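Local coordinates for putative DNA-binding protein (Ralstonia eutropha, PDB 2OBP) that probably binds DNA and folds into a small domain of helices and a beta hairpin resembling a winged helix, at residues Q59-E71 with H77-A89. Residues are numbered along the deposited sequence; the frame is centred on the assembly and turned at random. Where two conformers were deposited one is given.
Sequences QLQAAGLADVSVE and HASLTQEGAALAA
Asp67 and Ser79 exchange two backbone hydrogen bonds, Asp67 N to Ser79 O at 2.8 Å and Ser79 N to Asp67 O at 3.1 Å, and Ser69 and His77 do the same. The axes of strands 66-70 and 77-80 run antiparallel at 166°. Past the last strand pair, Ala66 with Leu80, Thr81 N donates to Leu65 O from above the carbonyl plane, 57° out of it. As N-cap, with chi1 at 55°, Thr81 holds OG1 between backbone N and carbonyl carbon, accepting from Gly84 N (3.0 Å) and donating to Gly64 O (2.7 Å). Gly64 closes helix 50-62 in a Schellman motif, so the hydroxyl ties its C-terminal end to the N-terminus of helix 82-91; a water bridges Gly64 O to Glu83 OE1. Gly84 CA makes a CA-H...O contact with Leu65 O at 3.5 Å, and Leu65 CD1 meets Leu87 CD2 in apolar contact at 4.3 Å. Ser69 CB lies over the imidazole, 3.4 Å from His77 CE1. The other sheet face carries Val68 and Ala78, both touching Leu57. The hairpin is consistent with the wing of a winged-helix domain, its base fixed chiefly by polar bonds and its helix-facing side by apolar packing.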
loop_
_atom_site.group_PDB
_atom_site.type_symbol
_atom_site.label_atom_id
_atom_site.label_comp_id
_atom_site.label_asym_id
_atom_site.label_seq_id
_atom_site.Cartn_x
_atom_site.Cartn_y
_atom_site.Cartn_z
ATOM N N GLN A 59 -4.825 4.728 -7.079
ATOM C CA GLN A 59 -3.931 4.675 -8.230
ATOM C C GLN A 59 -3.153 3.367 -8.298
ATOM O O GLN A 59 -2.966 2.816 -9.383
ATOM C CB GLN A 59 -2.964 5.867 -8.187
ATOM C CG GLN A 59 -3.666 7.213 -8.447
ATOM C CD GLN A 59 -2.784 8.432 -8.215
ATOM O OE1 GLN A 59 -1.801 8.351 -7.467
ATOM N NE2 GLN A 59 -3.116 9.561 -8.881
ATOM N N LEU A 60 -2.657 2.885 -7.160
ATOM C CA LEU A 60 -1.959 1.582 -7.156
ATOM C C LEU A 60 -2.882 0.405 -7.453
ATOM O O LEU A 60 -2.441 -0.592 -8.071
ATOM C CB LEU A 60 -1.206 1.349 -5.829
ATOM C CG LEU A 60 -0.054 2.332 -5.584
ATOM C CD1 LEU A 60 0.529 2.089 -4.177
ATOM C CD2 LEU A 60 1.011 2.209 -6.713
ATOM N N GLN A 61 -4.139 0.488 -6.990
ATOM C CA GLN A 61 -5.147 -0.530 -7.274
ATOM C C GLN A 61 -5.461 -0.536 -8.778
ATOM O O GLN A 61 -5.508 -1.580 -9.430
ATOM C CB GLN A 61 -6.402 -0.251 -6.413
ATOM C CG GLN A 61 -7.389 -1.388 -6.264
ATOM C CD GLN A 61 -8.698 -0.940 -5.661
ATOM O OE1 GLN A 61 -9.108 0.194 -5.827
ATOM N NE2 GLN A 61 -9.366 -1.842 -4.948
ATOM N N ALA A 62 -5.641 0.652 -9.354
ATOM C CA ALA A 62 -5.837 0.778 -10.797
ATOM C C ALA A 62 -4.730 0.170 -11.611
ATOM O O ALA A 62 -4.964 -0.500 -12.655
ATOM C CB ALA A 62 -5.983 2.259 -11.128
ATOM N N ALA A 63 -3.519 0.302 -11.106
ATOM C CA ALA A 63 -2.341 -0.209 -11.777
ATOM C C ALA A 63 -2.104 -1.714 -11.582
ATOM O O ALA A 63 -1.202 -2.280 -12.184
ATOM C CB ALA A 63 -1.060 0.563 -11.277
ATOM N N GLY A 64 -2.903 -2.356 -10.751
ATOM C CA GLY A 64 -2.771 -3.786 -10.490
ATOM C C GLY A 64 -1.691 -4.160 -9.469
ATOM O O GLY A 64 -1.396 -5.368 -9.326
ATOM N N LEU A 65 -1.170 -3.154 -8.753
ATOM C CA LEU A 65 -0.048 -3.323 -7.829
ATOM C C LEU A 65 -0.485 -3.469 -6.358
ATOM O O LEU A 65 0.299 -3.927 -5.543
ATOM C CB LEU A 65 0.989 -2.195 -7.940
ATOM C CG LEU A 65 1.593 -1.983 -9.341
ATOM C CD1 LEU A 65 2.637 -0.861 -9.396
ATOM C CD2 LEU A 65 2.208 -3.333 -9.840
ATOM N N ALA A 66 -1.716 -3.053 -6.039
ATOM C CA ALA A 66 -2.185 -3.124 -4.663
ATOM C C ALA A 66 -3.604 -3.615 -4.660
ATOM O O ALA A 66 -4.350 -3.381 -5.604
ATOM C CB ALA A 66 -2.120 -1.760 -3.963
ATOM N N ASP A 67 -3.940 -4.346 -3.604
ATOM C CA ASP A 67 -5.292 -4.788 -3.294
ATOM C C ASP A 67 -5.772 -3.893 -2.191
ATOM O O ASP A 67 -5.060 -3.657 -1.214
ATOM C CB ASP A 67 -5.248 -6.218 -2.785
ATOM C CG ASP A 67 -6.631 -6.849 -2.624
ATOM O OD1 ASP A 67 -7.678 -6.205 -2.855
ATOM O OD2 ASP A 67 -6.671 -8.043 -2.325
ATOM N N VAL A 68 -6.934 -3.302 -2.385
ATOM C CA VAL A 68 -7.502 -2.430 -1.351
ATOM C C VAL A 68 -8.827 -3.080 -1.024
ATOM O O VAL A 68 -9.708 -3.163 -1.877
ATOM C CB VAL A 68 -7.671 -0.966 -1.865
ATOM C CG1 VAL A 68 -8.190 -0.044 -0.724
ATOM C CG2 VAL A 68 -6.293 -0.478 -2.465
ATOM N N SER A 69 -8.985 -3.540 0.225
ATOM C CA SER A 69 -10.185 -4.275 0.648
ATOM C C SER A 69 -10.915 -3.467 1.729
ATOM O O SER A 69 -10.417 -3.340 2.837
ATOM C CB SER A 69 -9.816 -5.660 1.210
ATOM O OG SER A 69 -9.363 -6.575 0.206
ATOM N N VAL A 70 -12.093 -2.950 1.401
ATOM C CA VAL A 70 -12.919 -2.181 2.345
ATOM C C VAL A 70 -14.301 -2.835 2.564
ATOM O O VAL A 70 -14.838 -3.560 1.701
ATOM C CB VAL A 70 -13.054 -0.699 1.898
ATOM C CG1 VAL A 70 -11.630 -0.013 1.819
ATOM C CG2 VAL A 70 -13.840 -0.621 0.535
ATOM N N GLU A 71 -14.862 -2.590 3.738
ATOM C CA GLU A 71 -16.184 -3.055 4.125
ATOM C C GLU A 71 -17.172 -1.918 3.932
ATOM O O GLU A 71 -16.805 -0.848 3.452
ATOM C CB GLU A 71 -16.170 -3.495 5.608
ATOM C CG GLU A 71 -15.359 -4.768 5.829
ATOM C CD GLU A 71 -15.728 -5.474 7.123
ATOM O OE1 GLU A 71 -15.268 -5.048 8.208
ATOM O OE2 GLU A 71 -16.504 -6.450 7.049
ATOM N N HIS A 77 -8.250 -2.570 4.702
ATOM C CA HIS A 77 -6.822 -2.829 4.693
ATOM C C HIS A 77 -6.321 -2.825 3.237
ATOM O O HIS A 77 -7.127 -2.837 2.306
ATOM C CB HIS A 77 -6.468 -4.170 5.378
ATOM C CG HIS A 77 -7.239 -5.342 4.865
ATOM N ND1 HIS A 77 -6.897 -6.021 3.710
ATOM C CD2 HIS A 77 -8.335 -5.955 5.360
ATOM C CE1 HIS A 77 -7.749 -7.021 3.534
ATOM N NE2 HIS A 77 -8.647 -6.982 4.496
ATOM N N ALA A 78 -5.021 -2.835 3.081
ATOM C CA ALA A 78 -4.428 -2.868 1.751
ATOM C C ALA A 78 -3.092 -3.588 1.818
ATOM O O ALA A 78 -2.452 -3.695 2.866
ATOM C CB ALA A 78 -4.237 -1.432 1.227
ATOM N N SER A 79 -2.685 -4.073 0.669
ATOM C CA SER A 79 -1.475 -4.884 0.538
ATOM C C SER A 79 -1.043 -4.865 -0.940
ATOM O O SER A 79 -1.849 -4.531 -1.805
ATOM C CB SER A 79 -1.674 -6.333 0.975
ATOM O OG SER A 79 -2.818 -6.931 0.407
ATOM N N LEU A 80 0.186 -5.284 -1.193
ATOM C CA LEU A 80 0.638 -5.480 -2.573
ATOM C C LEU A 80 0.028 -6.755 -3.126
ATOM O O LEU A 80 -0.083 -7.761 -2.403
ATOM C CB LEU A 80 2.134 -5.515 -2.661
ATOM C CG LEU A 80 2.882 -4.285 -2.201
ATOM C CD1 LEU A 80 4.389 -4.520 -2.154
ATOM C CD2 LEU A 80 2.517 -3.063 -3.025
ATOM N N THR A 81 -0.344 -6.711 -4.408
ATOM C CA THR A 81 -0.710 -7.888 -5.145
ATOM C C THR A 81 0.570 -8.717 -5.361
ATOM O O THR A 81 1.681 -8.266 -5.071
ATOM C CB THR A 81 -1.270 -7.514 -6.503
ATOM O OG1 THR A 81 -0.311 -6.685 -7.183
ATOM C CG2 THR A 81 -2.624 -6.703 -6.329
ATOM N N GLN A 82 0.445 -9.920 -5.917
ATOM C CA GLN A 82 1.640 -10.682 -6.238
ATOM C C GLN A 82 2.538 -9.876 -7.200
ATOM O O GLN A 82 3.742 -9.831 -7.035
ATOM C CB GLN A 82 1.277 -12.045 -6.835
ATOM C CG GLN A 82 2.489 -12.936 -7.135
ATOM N N GLU A 83 1.927 -9.201 -8.155
ATOM C CA GLU A 83 2.658 -8.306 -9.069
ATOM C C GLU A 83 3.369 -7.184 -8.362
ATOM O O GLU A 83 4.535 -6.908 -8.610
ATOM C CB GLU A 83 1.738 -7.704 -10.125
ATOM C CG GLU A 83 1.299 -8.673 -11.167
ATOM C CD GLU A 83 0.223 -9.627 -10.714
ATOM O OE1 GLU A 83 -0.445 -9.421 -9.677
ATOM O OE2 GLU A 83 0.053 -10.628 -11.409
ATOM N N GLY A 84 2.651 -6.490 -7.486
ATOM C CA GLY A 84 3.276 -5.416 -6.765
ATOM C C GLY A 84 4.410 -5.870 -5.859
ATOM O O GLY A 84 5.380 -5.138 -5.674
ATOM N N ALA A 85 4.238 -7.009 -5.205
ATOM C CA ALA A 85 5.217 -7.505 -4.223
ATOM C C ALA A 85 6.491 -7.857 -4.910
ATOM O O ALA A 85 7.592 -7.528 -4.400
ATOM C CB ALA A 85 4.689 -8.722 -3.486
ATOM N N ALA A 86 6.373 -8.566 -6.026
ATOM C CA ALA A 86 7.559 -8.964 -6.782
ATOM C C ALA A 86 8.270 -7.750 -7.345
ATOM O O ALA A 86 9.505 -7.715 -7.325
ATOM C CB ALA A 86 7.245 -10.029 -7.934
ATOM N N LEU A 87 7.521 -6.766 -7.856
ATOM C CA LEU A 87 8.130 -5.541 -8.403
ATOM C C LEU A 87 8.780 -4.703 -7.310
ATOM O O LEU A 87 9.881 -4.202 -7.489
ATOM C CB LEU A 87 7.129 -4.729 -9.219
ATOM C CG LEU A 87 7.695 -3.431 -9.767
ATOM C CD1 LEU A 87 8.668 -3.690 -10.928
ATOM C CD2 LEU A 87 6.552 -2.502 -10.205
ATOM N N ALA A 88 8.115 -4.584 -6.168
ATOM C CA ALA A 88 8.649 -3.783 -5.074
ATOM C C ALA A 88 10.022 -4.268 -4.579
ATOM O O ALA A 88 10.901 -3.461 -4.283
ATOM C CB ALA A 88 7.642 -3.734 -3.924
ATOM N N ALA A 89 10.207 -5.576 -4.568
ATOM C CA ALA A 89 11.486 -6.209 -4.208
ATOM C C ALA A 89 12.641 -5.838 -5.156
ATOM O O ALA A 89 13.815 -5.804 -4.771
ATOM C CB ALA A 89 11.316 -7.738 -4.162
HETATM O O HOH W 1 -2.435 -7.539 -10.382
#